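Local coordinates for VAO-type flavoprotein oxidase VAO615 (Myceliophthora thermophila, PDB 6F72) that probably acts as an oxidoreductase of still unidentified substrate, holding one bicovalently bound FAD per subunit that, once reduced, reacts rapidly with molecular oxygen, at residues Gly219-Thr224 with Thr397-Ala402; Ala525-Ser530 with Val554-Gly559; Leu329-Leu334 with Ile418-Val423. One frame throughout, in Å; residues are numbered along the deposited sequence.

Contact 1 joins the flavin-bearing loop 219-224, within the PCMH-type FAD-binding region, to segment 397-402, on helix 391-399, and is partly buried. Contact 2 is the buried one: it lies wholly within the berberine-like region and packs a tryptophan face on a turn that begins at an FAD-pocket residue. Contact 3 is partly buried and sits farthest out, its centre about 23 Å from the centre of the chain, on the seven-stranded sheet. No two contacts hold the same element, though helix 391-399 is followed in the chain by strand 412-419 of contact 3. Chemistry follows place: aliphatic packing behind a covalent cofactor link, CH-pi packing, then an arginine alongside a proline, weakly bonded to its carbonyl and salt-bridged to D335.

Contact 1 (Gly219-Thr224 with Thr397-Ala402); sequences GGTCPT and TYLGPA. With FAD (flavin-adenine dinucleotide), chain E.
One methyl of L399, CD1, lies against T221, the side chains set at a slant to each other. CD1 of L399 reaches CB of T221 at 3.8 Å and its methyl CG2 at 3.9 Å, so one leucine methyl touches the aliphatic part of the threonine. The hydroxyl is turned to the flavin instead: chi1 of 55° places OG1 between the backbone N and the carbonyl carbon, and from there it donates to FAD O4 over 2.7 Å. The backbone N of T221 donates to the same oxygen at 3.2 Å, nearly straight at 169°, which gives O4 two bonds from one residue. P223 adds a looser touch, its CG lying 4.1 Å from L399 O; F395 and F396 of helix 391-399 also touch this proline.

C222 projects away from segment 397-402, and its SG is bonded covalently to FAD C6 at 1.6 Å. H157, the other residue of the experimentally established bicovalent cross-link, is hydrogen-bonded through NE2 to T224 OG1. The loop therefore presents two chemistries: polar and covalent groups grip the isoalloxazine, while T221 carbons pack on L399. Two donors directed at O4 would be expected to polarise the C4=O4 carbonyl and help fix the flavin's orientation.

Contact 2 (Ala525-Ser530 with Val554-Gly559); sequences ANWKES and VKTGVG
W527 and T556 make the contact mainly by van der Waals and CH-pi packing. The alpha carbon of T556 sits over one face of the indole, 3.8 Å from the centroid of the six-membered ring and 21° off its normal. Its methyl CG2 lies over the five-membered ring on the same face, 3.8 Å from W527 CG, so the threonine spans both rings. A chi1 of 61°, with CG between the backbone N and the carbonyl carbon, brings one face of the indole against T556; CB of K528 approaches the opposite face.

Carbonyl oxygens form a second group of contacts. T556 O comes within 3.3 Å of CE3 of W527, and G557 O lies 3.7 Å from CZ3 in an oblique approach. Both have hydrogen-bond partners elsewhere: Y532 OH for T556 O and S560 OG for G557 O.

Hydrogen bonds within segment 554-559 shape the surface that the indole meets. A type II beta turn runs from V554 to G557, closed by G557 N to V554 O at 2.9 Å. T556 OG1 donates to K555 O at 2.7 Å, with a C=O...donor angle of 105°, leaving CG2 directed to the tryptophan.

V554 touches FAD, so the turn links the flavin pocket to helix 527-532. The chemistry implies a dispersive join between these two parts of the berberine-like region, with the carbonyl oxygens of T556 and G557, which lie against the indole, held by the hydroxyls of Y532 and S560.

Contact 3 (Leu329-Leu334 with Ile418-Val423); sequences LLPDFL and IPRSLV
This is a side-chain-to-helix contact, partly buried, in which R420 at the start of helix 420-424 lies alongside P331 on helix 316-335. Helix 420-424 directly follows strand 412-419, an outermost strand of the seven-stranded antiparallel sheet, and the adjacent strand 472-480 supplies M473, which touches P331, L334 and V423.

The arginine does most of the reaching. Its CG is anti to the backbone N (chi1 -163°), and the chain stays extended before bending at chi3, which brings the guanidinium to the proline. There NE lies 3.6 Å from CB of P331 and 3.9 Å from CG, the arginine's end running alongside the proline ring. NH2 passes the proline backbone, donating to P331 O at 3.0 Å; the oxygen lies at the guanidinium edge, near its plane, but the N-H...acceptor angle of 125° makes this bond weak. L334 adds a looser touch, its CB lying 4.4 Å from R420 NH2 in an oblique approach.

The stronger polar partner of the same nitrogen is D335, whose OD1 forms a salt bridge with NH2. One nitrogen thus meets both a carbonyl and a carboxylate of helix 316-335. The helix is kinked here: the proline N has no hydrogen to give, and D332 N also makes no bond to the turn before.

Helix 316-335 packs on the sheet through L330 and L334, which touch S452 of strand 448-452. The whole is helix-on-sheet packing, the arginine joining the helix to the strand-to-helix connection at the sheet's edge.

Contact 1 (Gly219-Thr224 with Thr397-Ala402)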
loop_
_atom_site.group_PDB
_atom_site.type_symbol
_atom_site.label_atom_id
_atom_site.label_comp_id
_atom_site.label_asym_id
_atom_site.label_seq_id
_atom_site.Cartn_x
_atom_site.Cartn_y
_atom_site.Cartn_z
ATOM N N GLY A 219 -9.957 -2.312 -5.167
ATOM C CA GLY A 219 -8.505 -2.284 -5.217
ATOM C C GLY A 219 -7.957 -0.879 -5.295
ATOM O O GLY A 219 -8.709 0.085 -5.474
ATOM N N GLY A 220 -6.634 -0.775 -5.197
ATOM C CA GLY A 220 -5.940 0.518 -5.141
ATOM C C GLY A 220 -5.900 1.301 -6.440
ATOM O O GLY A 220 -6.197 0.780 -7.521
ATOM N N THR A 221 -5.513 2.566 -6.318
ATOM C CA THR A 221 -5.490 3.488 -7.445
ATOM C C THR A 221 -4.185 3.329 -8.200
ATOM O O THR A 221 -4.074 3.733 -9.370
ATOM C CB THR A 221 -5.619 4.943 -6.982
ATOM O OG1 THR A 221 -4.596 5.220 -6.018
ATOM C CG2 THR A 221 -6.990 5.189 -6.360
ATOM N N CYS A 222 -3.196 2.755 -7.522
ATOM C CA CYS A 222 -1.918 2.481 -8.143
ATOM C C CYS A 222 -1.993 1.055 -8.737
ATOM O O CYS A 222 -2.040 0.082 -7.982
ATOM C CB CYS A 222 -0.790 2.644 -7.115
ATOM S SG CYS A 222 -0.572 4.263 -6.263
ATOM N N PRO A 223 -2.029 0.927 -10.092
ATOM C CA PRO A 223 -2.342 -0.382 -10.727
ATOM C C PRO A 223 -1.400 -1.538 -10.406
ATOM O O PRO A 223 -1.839 -2.689 -10.394
ATOM C CB PRO A 223 -2.328 -0.074 -12.226
ATOM C CG PRO A 223 -2.508 1.403 -12.323
ATOM C CD PRO A 223 -1.830 1.980 -11.111
ATOM N N THR A 224 -0.131 -1.233 -10.138
ATOM C CA THR A 224 0.906 -2.244 -9.873
ATOM C C THR A 224 0.872 -2.788 -8.435
ATOM O O THR A 224 1.584 -3.740 -8.109
ATOM C CB THR A 224 2.336 -1.699 -10.180
ATOM O OG1 THR A 224 2.655 -0.615 -9.280
ATOM C CG2 THR A 224 2.455 -1.246 -11.644
ATOM N N THR A 397 -9.120 5.859 -17.543
ATOM C CA THR A 397 -9.267 7.237 -18.022
ATOM C C THR A 397 -8.531 8.167 -17.053
ATOM O O THR A 397 -7.713 8.987 -17.480
ATOM C CB THR A 397 -10.743 7.681 -18.126
ATOM O OG1 THR A 397 -11.474 6.740 -18.911
ATOM C CG2 THR A 397 -10.859 9.061 -18.784
ATOM N N TYR A 398 -8.803 7.997 -15.757
ATOM C CA TYR A 398 -8.288 8.895 -14.719
ATOM C C TYR A 398 -6.935 8.516 -14.110
ATOM O O TYR A 398 -6.185 9.407 -13.670
ATOM C CB TYR A 398 -9.348 9.116 -13.629
ATOM C CG TYR A 398 -10.548 9.871 -14.164
ATOM C CD1 TYR A 398 -10.488 11.258 -14.387
ATOM C CD2 TYR A 398 -11.725 9.200 -14.494
ATOM C CE1 TYR A 398 -11.579 11.950 -14.902
ATOM C CE2 TYR A 398 -12.820 9.884 -15.011
ATOM C CZ TYR A 398 -12.740 11.253 -15.210
ATOM O OH TYR A 398 -13.819 11.921 -15.720
ATOM N N LEU A 399 -6.614 7.223 -14.101
ATOM C CA LEU A 399 -5.453 6.722 -13.358
ATOM C C LEU A 399 -4.567 5.810 -14.218
ATOM O O LEU A 399 -3.776 5.001 -13.706
ATOM C CB LEU A 399 -5.901 6.056 -12.034
ATOM C CG LEU A 399 -6.929 6.782 -11.128
ATOM C CD1 LEU A 399 -7.565 5.837 -10.125
ATOM C CD2 LEU A 399 -6.379 7.996 -10.396
ATOM N N GLY A 400 -4.694 5.977 -15.535
ATOM C CA GLY A 400 -3.927 5.209 -16.503
ATOM C C GLY A 400 -2.552 5.809 -16.768
ATOM O O GLY A 400 -2.042 6.561 -15.925
ATOM N N PRO A 401 -1.940 5.496 -17.920
ATOM C CA PRO A 401 -2.532 4.627 -18.966
ATOM C C PRO A 401 -2.572 3.145 -18.598
ATOM O O PRO A 401 -1.776 2.692 -17.767
ATOM C CB PRO A 401 -1.595 4.830 -20.154
ATOM C CG PRO A 401 -0.280 5.170 -19.529
ATOM C CD PRO A 401 -0.590 5.964 -18.292
ATOM N N ALA A 402 -3.511 2.416 -19.205
ATOM C CA ALA A 402 -3.619 0.967 -19.034
ATOM C C ALA A 402 -2.417 0.279 -19.696
ATOM O O ALA A 402 -1.982 0.722 -20.765
ATOM C CB ALA A 402 -4.930 0.463 -19.621
HETATM P PA FAD E . 4.786 -5.494 -0.645
HETATM O O1A FAD E . 5.832 -4.483 -0.251
HETATM O O2A FAD E . 5.256 -6.646 -1.488
HETATM O O5B FAD E . 4.090 -6.042 0.696
HETATM C C5B FAD E . 3.721 -5.173 1.767
HETATM C C4B FAD E . 3.672 -5.916 3.097
HETATM O O4B FAD E . 2.766 -7.018 2.998
HETATM C C3B FAD E . 4.998 -6.502 3.542
HETATM O O3B FAD E . 5.039 -6.397 4.971
HETATM C C2B FAD E . 4.929 -7.967 3.144
HETATM O O2B FAD E . 5.699 -8.795 4.020
HETATM C C1B FAD E . 3.442 -8.259 3.259
HETATM N N9A FAD E . 2.930 -9.258 2.290
HETATM C C8A FAD E . 2.671 -9.028 0.985
HETATM N N7A FAD E . 2.173 -10.141 0.392
HETATM C C5A FAD E . 2.102 -11.098 1.331
HETATM C C6A FAD E . 1.666 -12.512 1.373
HETATM N N6A FAD E . 1.214 -13.106 0.247
HETATM N N1A FAD E . 1.752 -13.172 2.551
HETATM C C2A FAD E . 2.211 -12.585 3.677
HETATM N N3A FAD E . 2.620 -11.292 3.711
HETATM C C4A FAD E . 2.590 -10.514 2.589
HETATM N N1 FAD E . -2.787 1.862 -0.675
HETATM C C2 FAD E . -4.102 2.196 -0.652
HETATM O O2 FAD E . -4.800 1.847 0.329
HETATM N N3 FAD E . -4.677 2.896 -1.655
HETATM C C4 FAD E . -4.010 3.325 -2.738
HETATM O O4 FAD E . -4.585 3.974 -3.642
HETATM C C4X FAD E . -2.573 2.989 -2.840
HETATM N N5 FAD E . -1.830 3.368 -3.902
HETATM C C5X FAD E . -0.503 3.062 -3.990
HETATM C C6 FAD E . 0.254 3.465 -5.111
HETATM C C7 FAD E . 1.625 3.129 -5.177
HETATM C C7M FAD E . 2.423 3.579 -6.387
HETATM C C8 FAD E . 2.270 2.336 -4.068
HETATM C C8M FAD E . 3.709 1.841 -4.090
HETATM C C9 FAD E . 1.503 1.947 -2.974
HETATM C C9A FAD E . 0.147 2.277 -2.886
HETATM N N10 FAD E . -0.623 1.856 -1.776
HETATM C C10 FAD E . -1.987 2.214 -1.715
HETATM C "C1'" FAD E . 0.015 1.138 -0.675
HETATM C "C2'" FAD E . -0.228 -0.335 -0.534
HETATM O "O2'" FAD E . -1.552 -0.509 -0.033
HETATM C "C3'" FAD E . 0.801 -0.814 0.483
HETATM O "O3'" FAD E . 2.122 -0.340 0.145
HETATM C "C4'" FAD E . 0.804 -2.331 0.594
HETATM O "O4'" FAD E . 1.599 -2.724 1.715
HETATM C "C5'" FAD E . 1.274 -2.993 -0.703
HETATM O "O5'" FAD E . 1.370 -4.401 -0.557
HETATM P P FAD E . 2.137 -5.261 -1.677
HETATM O O1P FAD E . 1.636 -4.845 -3.030
HETATM O O2P FAD E . 2.061 -6.694 -1.204
HETATM O O3P FAD E . 3.655 -4.738 -1.497
#

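Contact 2 (Ala525-Ser530 with Val554-Gly559)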
loop_
_atom_site.group_PDB
_atom_site.type_symbol
_atom_site.label_atom_id
_atom_site.label_comp_id
_atom_site.label_asym_id
_atom_site.label_seq_id
_atom_site.Cartn_x
_atom_site.Cartn_y
_atom_site.Cartn_z
ATOM N N ALA A 525 7.145 7.236 15.556
ATOM C CA ALA A 525 7.297 6.698 16.901
ATOM C C ALA A 525 6.014 6.100 17.488
ATOM O O ALA A 525 6.095 5.110 18.218
ATOM C CB ALA A 525 7.866 7.763 17.834
ATOM N N ASN A 526 4.863 6.710 17.168
ATOM C CA ASN A 526 3.549 6.361 17.761
ATOM C C ASN A 526 2.784 5.307 16.922
ATOM O O ASN A 526 1.536 5.248 16.964
ATOM C CB ASN A 526 2.691 7.632 18.002
ATOM C CG ASN A 526 1.475 7.375 18.913
ATOM O OD1 ASN A 526 1.539 6.565 19.845
ATOM N ND2 ASN A 526 0.360 8.063 18.642
ATOM N N TRP A 527 3.525 4.467 16.192
ATOM C CA TRP A 527 2.933 3.488 15.268
ATOM C C TRP A 527 1.904 2.555 15.916
ATOM O O TRP A 527 0.872 2.296 15.317
ATOM C CB TRP A 527 4.007 2.652 14.526
ATOM C CG TRP A 527 4.872 1.856 15.443
ATOM C CD1 TRP A 527 6.020 2.274 16.048
ATOM C CD2 TRP A 527 4.665 0.508 15.869
ATOM N NE1 TRP A 527 6.540 1.282 16.833
ATOM C CE2 TRP A 527 5.730 0.180 16.743
ATOM C CE3 TRP A 527 3.682 -0.460 15.602
ATOM C CZ2 TRP A 527 5.846 -1.079 17.356
ATOM C CZ3 TRP A 527 3.793 -1.714 16.219
ATOM C CH2 TRP A 527 4.876 -2.010 17.082
ATOM N N LYS A 528 2.201 2.054 17.117
ATOM C CA LYS A 528 1.392 1.026 17.766
ATOM C C LYS A 528 -0.026 1.523 18.024
ATOM O O LYS A 528 -1.008 0.900 17.590
ATOM C CB LYS A 528 2.051 0.553 19.071
ATOM C CG LYS A 528 1.375 -0.674 19.686
ATOM C CD LYS A 528 1.975 -1.053 21.031
ATOM C CE LYS A 528 3.167 -1.982 20.853
ATOM N NZ LYS A 528 3.865 -2.262 22.133
ATOM N N GLU A 529 -0.115 2.656 18.725
ATOM C CA GLU A 529 -1.385 3.274 19.039
ATOM C C GLU A 529 -2.078 3.764 17.774
ATOM O O GLU A 529 -3.288 3.611 17.637
ATOM C CB GLU A 529 -1.193 4.405 20.055
ATOM C CG GLU A 529 -2.412 5.273 20.301
ATOM C CD GLU A 529 -2.057 6.541 21.055
ATOM O OE1 GLU A 529 -1.562 6.434 22.210
ATOM O OE2 GLU A 529 -2.268 7.656 20.501
ATOM N N SER A 530 -1.322 4.326 16.842
ATOM C CA SER A 530 -1.957 4.947 15.698
ATOM C C SER A 530 -2.393 3.957 14.613
ATOM O O SER A 530 -3.440 4.152 13.981
ATOM C CB SER A 530 -1.072 6.024 15.119
ATOM O OG SER A 530 -1.858 6.864 14.308
ATOM N N VAL A 554 7.881 -7.767 10.715
ATOM C CA VAL A 554 7.894 -6.557 9.884
ATOM C C VAL A 554 7.978 -5.355 10.826
ATOM O O VAL A 554 7.382 -5.381 11.913
ATOM C CB VAL A 554 6.666 -6.431 8.926
ATOM C CG1 VAL A 554 6.717 -7.440 7.776
ATOM C CG2 VAL A 554 5.340 -6.569 9.673
ATOM N N LYS A 555 8.691 -4.311 10.409
ATOM C CA LYS A 555 8.779 -3.056 11.155
ATOM C C LYS A 555 7.374 -2.465 11.248
ATOM O O LYS A 555 6.646 -2.426 10.244
ATOM C CB LYS A 555 9.743 -2.065 10.479
ATOM C CG LYS A 555 9.991 -0.759 11.253
ATOM C CD LYS A 555 10.815 -1.009 12.520
ATOM C CE LYS A 555 11.129 0.263 13.301
ATOM N NZ LYS A 555 11.909 1.224 12.475
ATOM N N THR A 556 7.019 -2.035 12.460
ATOM C CA THR A 556 5.668 -1.570 12.845
ATOM C C THR A 556 4.563 -2.633 12.749
ATOM O O THR A 556 3.373 -2.294 12.829
ATOM C CB THR A 556 5.201 -0.265 12.137
ATOM O OG1 THR A 556 4.726 -0.552 10.812
ATOM C CG2 THR A 556 6.295 0.831 12.125
ATOM N N GLY A 557 4.945 -3.904 12.611
ATOM C CA GLY A 557 3.970 -4.995 12.571
ATOM C C GLY A 557 3.501 -5.424 13.948
ATOM O O GLY A 557 4.195 -5.189 14.947
ATOM N N VAL A 558 2.341 -6.087 14.010
ATOM C CA VAL A 558 1.880 -6.640 15.275
ATOM C C VAL A 558 2.922 -7.641 15.773
ATOM O O VAL A 558 3.316 -8.544 15.037
ATOM C CB VAL A 558 0.480 -7.315 15.155
ATOM C CG1 VAL A 558 0.092 -8.013 16.454
ATOM C CG2 VAL A 558 -0.582 -6.302 14.742
ATOM N N GLY A 559 3.378 -7.450 17.009
ATOM C CA GLY A 559 4.327 -8.362 17.638
ATOM C C GLY A 559 5.765 -8.189 17.170
ATOM O O GLY A 559 6.611 -9.053 17.434
#

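Contact 3 (Leu329-Leu334 with Ile418-Val423)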
loop_
_atom_site.group_PDB
_atom_site.type_symbol
_atom_site.label_atom_id
_atom_site.label_comp_id
_atom_site.label_asym_id
_atom_site.label_seq_id
_atom_site.Cartn_x
_atom_site.Cartn_y
_atom_site.Cartn_z
ATOM N N LEU A 329 -18.540 19.878 1.887
ATOM C CA LEU A 329 -19.591 19.478 0.943
ATOM C C LEU A 329 -19.587 17.994 0.529
ATOM O O LEU A 329 -20.561 17.496 -0.067
ATOM C CB LEU A 329 -19.610 20.402 -0.282
ATOM C CG LEU A 329 -20.314 21.759 -0.102
ATOM C CD1 LEU A 329 -20.211 22.550 -1.388
ATOM C CD2 LEU A 329 -21.777 21.637 0.313
ATOM N N LEU A 330 -18.497 17.300 0.864
ATOM C CA LEU A 330 -18.343 15.864 0.584
ATOM C C LEU A 330 -19.377 14.909 1.196
ATOM O O LEU A 330 -19.816 14.005 0.485
ATOM C CB LEU A 330 -16.928 15.385 0.929
ATOM C CG LEU A 330 -15.770 15.940 0.103
ATOM C CD1 LEU A 330 -14.464 15.563 0.770
ATOM C CD2 LEU A 330 -15.820 15.455 -1.337
ATOM N N PRO A 331 -19.750 15.071 2.495
ATOM C CA PRO A 331 -20.624 14.095 3.170
ATOM C C PRO A 331 -21.764 13.447 2.366
ATOM O O PRO A 331 -21.786 12.222 2.266
ATOM C CB PRO A 331 -21.159 14.885 4.365
ATOM C CG PRO A 331 -19.983 15.701 4.757
ATOM C CD PRO A 331 -19.276 16.076 3.474
ATOM N N ASP A 332 -22.668 14.242 1.788
ATOM C CA ASP A 332 -23.805 13.705 1.006
ATOM C C ASP A 332 -23.384 13.020 -0.294
ATOM O O ASP A 332 -24.045 12.083 -0.749
ATOM C CB ASP A 332 -24.821 14.797 0.685
ATOM C CG ASP A 332 -25.444 15.390 1.916
ATOM O OD1 ASP A 332 -25.590 14.682 2.935
ATOM O OD2 ASP A 332 -25.788 16.582 1.862
ATOM N N PHE A 333 -22.302 13.517 -0.888
ATOM C CA PHE A 333 -21.729 12.949 -2.102
ATOM C C PHE A 333 -21.152 11.561 -1.823
ATOM O O PHE A 333 -21.386 10.629 -2.588
ATOM C CB PHE A 333 -20.673 13.909 -2.650
ATOM C CG PHE A 333 -19.939 13.410 -3.863
ATOM C CD1 PHE A 333 -20.501 13.528 -5.140
ATOM C CD2 PHE A 333 -18.655 12.867 -3.740
ATOM C CE1 PHE A 333 -19.801 13.083 -6.268
ATOM C CE2 PHE A 333 -17.950 12.422 -4.864
ATOM C CZ PHE A 333 -18.521 12.540 -6.130
ATOM N N LEU A 334 -20.425 11.431 -0.714
ATOM C CA LEU A 334 -19.834 10.158 -0.305
ATOM C C LEU A 334 -20.854 9.127 0.172
ATOM O O LEU A 334 -20.704 7.935 -0.119
ATOM C CB LEU A 334 -18.783 10.372 0.772
ATOM C CG LEU A 334 -17.619 11.326 0.472
ATOM C CD1 LEU A 334 -16.782 11.426 1.722
ATOM C CD2 LEU A 334 -16.761 10.877 -0.707
ATOM N N ILE A 418 -8.781 11.084 8.353
ATOM C CA ILE A 418 -9.397 12.277 8.944
ATOM C C ILE A 418 -10.908 12.043 9.172
ATOM O O ILE A 418 -11.654 11.885 8.201
ATOM C CB ILE A 418 -9.133 13.538 8.073
ATOM C CG1 ILE A 418 -7.612 13.736 7.850
ATOM C CG2 ILE A 418 -9.763 14.780 8.700
ATOM C CD1 ILE A 418 -7.222 14.839 6.879
ATOM N N PRO A 419 -11.350 12.009 10.452
ATOM C CA PRO A 419 -12.785 11.853 10.804
ATOM C C PRO A 419 -13.697 12.879 10.132
ATOM O O PRO A 419 -13.328 14.048 10.014
ATOM C CB PRO A 419 -12.817 12.069 12.323
ATOM C CG PRO A 419 -11.436 11.807 12.798
ATOM C CD PRO A 419 -10.479 11.951 11.641
ATOM N N ARG A 420 -14.866 12.430 9.692
ATOM C CA ARG A 420 -15.941 13.310 9.196
ATOM C C ARG A 420 -16.326 14.452 10.150
ATOM O O ARG A 420 -16.593 15.577 9.696
ATOM C CB ARG A 420 -17.186 12.484 8.892
ATOM C CG ARG A 420 -18.209 13.188 8.019
ATOM C CD ARG A 420 -19.531 12.442 8.045
ATOM N NE ARG A 420 -20.085 12.294 6.698
ATOM C CZ ARG A 420 -20.066 11.176 5.980
ATOM N NH1 ARG A 420 -19.530 10.062 6.457
ATOM N NH2 ARG A 420 -20.584 11.169 4.761
ATOM N N SER A 421 -16.344 14.169 11.454
ATOM C CA SER A 421 -16.794 15.152 12.464
ATOM C C SER A 421 -15.866 16.372 12.544
ATOM O O SER A 421 -16.312 17.473 12.857
ATOM C CB SER A 421 -16.948 14.491 13.835
ATOM O OG SER A 421 -15.775 13.762 14.161
ATOM N N LEU A 422 -14.586 16.167 12.237
ATOM C CA LEU A 422 -13.614 17.265 12.162
ATOM C C LEU A 422 -13.916 18.227 11.016
ATOM O O LEU A 422 -13.902 19.450 11.211
ATOM C CB LEU A 422 -12.175 16.746 12.097
ATOM C CG LEU A 422 -11.632 16.037 13.346
ATOM C CD1 LEU A 422 -10.252 15.482 13.051
ATOM C CD2 LEU A 422 -11.593 16.903 14.602
ATOM N N VAL A 423 -14.237 17.669 9.854
ATOM C CA VAL A 423 -14.544 18.434 8.646
ATOM C C VAL A 423 -15.890 19.170 8.722
ATOM O O VAL A 423 -16.005 20.318 8.297
ATOM C CB VAL A 423 -14.530 17.524 7.399
ATOM C CG1 VAL A 423 -14.959 18.294 6.167
ATOM C CG2 VAL A 423 -13.151 16.914 7.188
#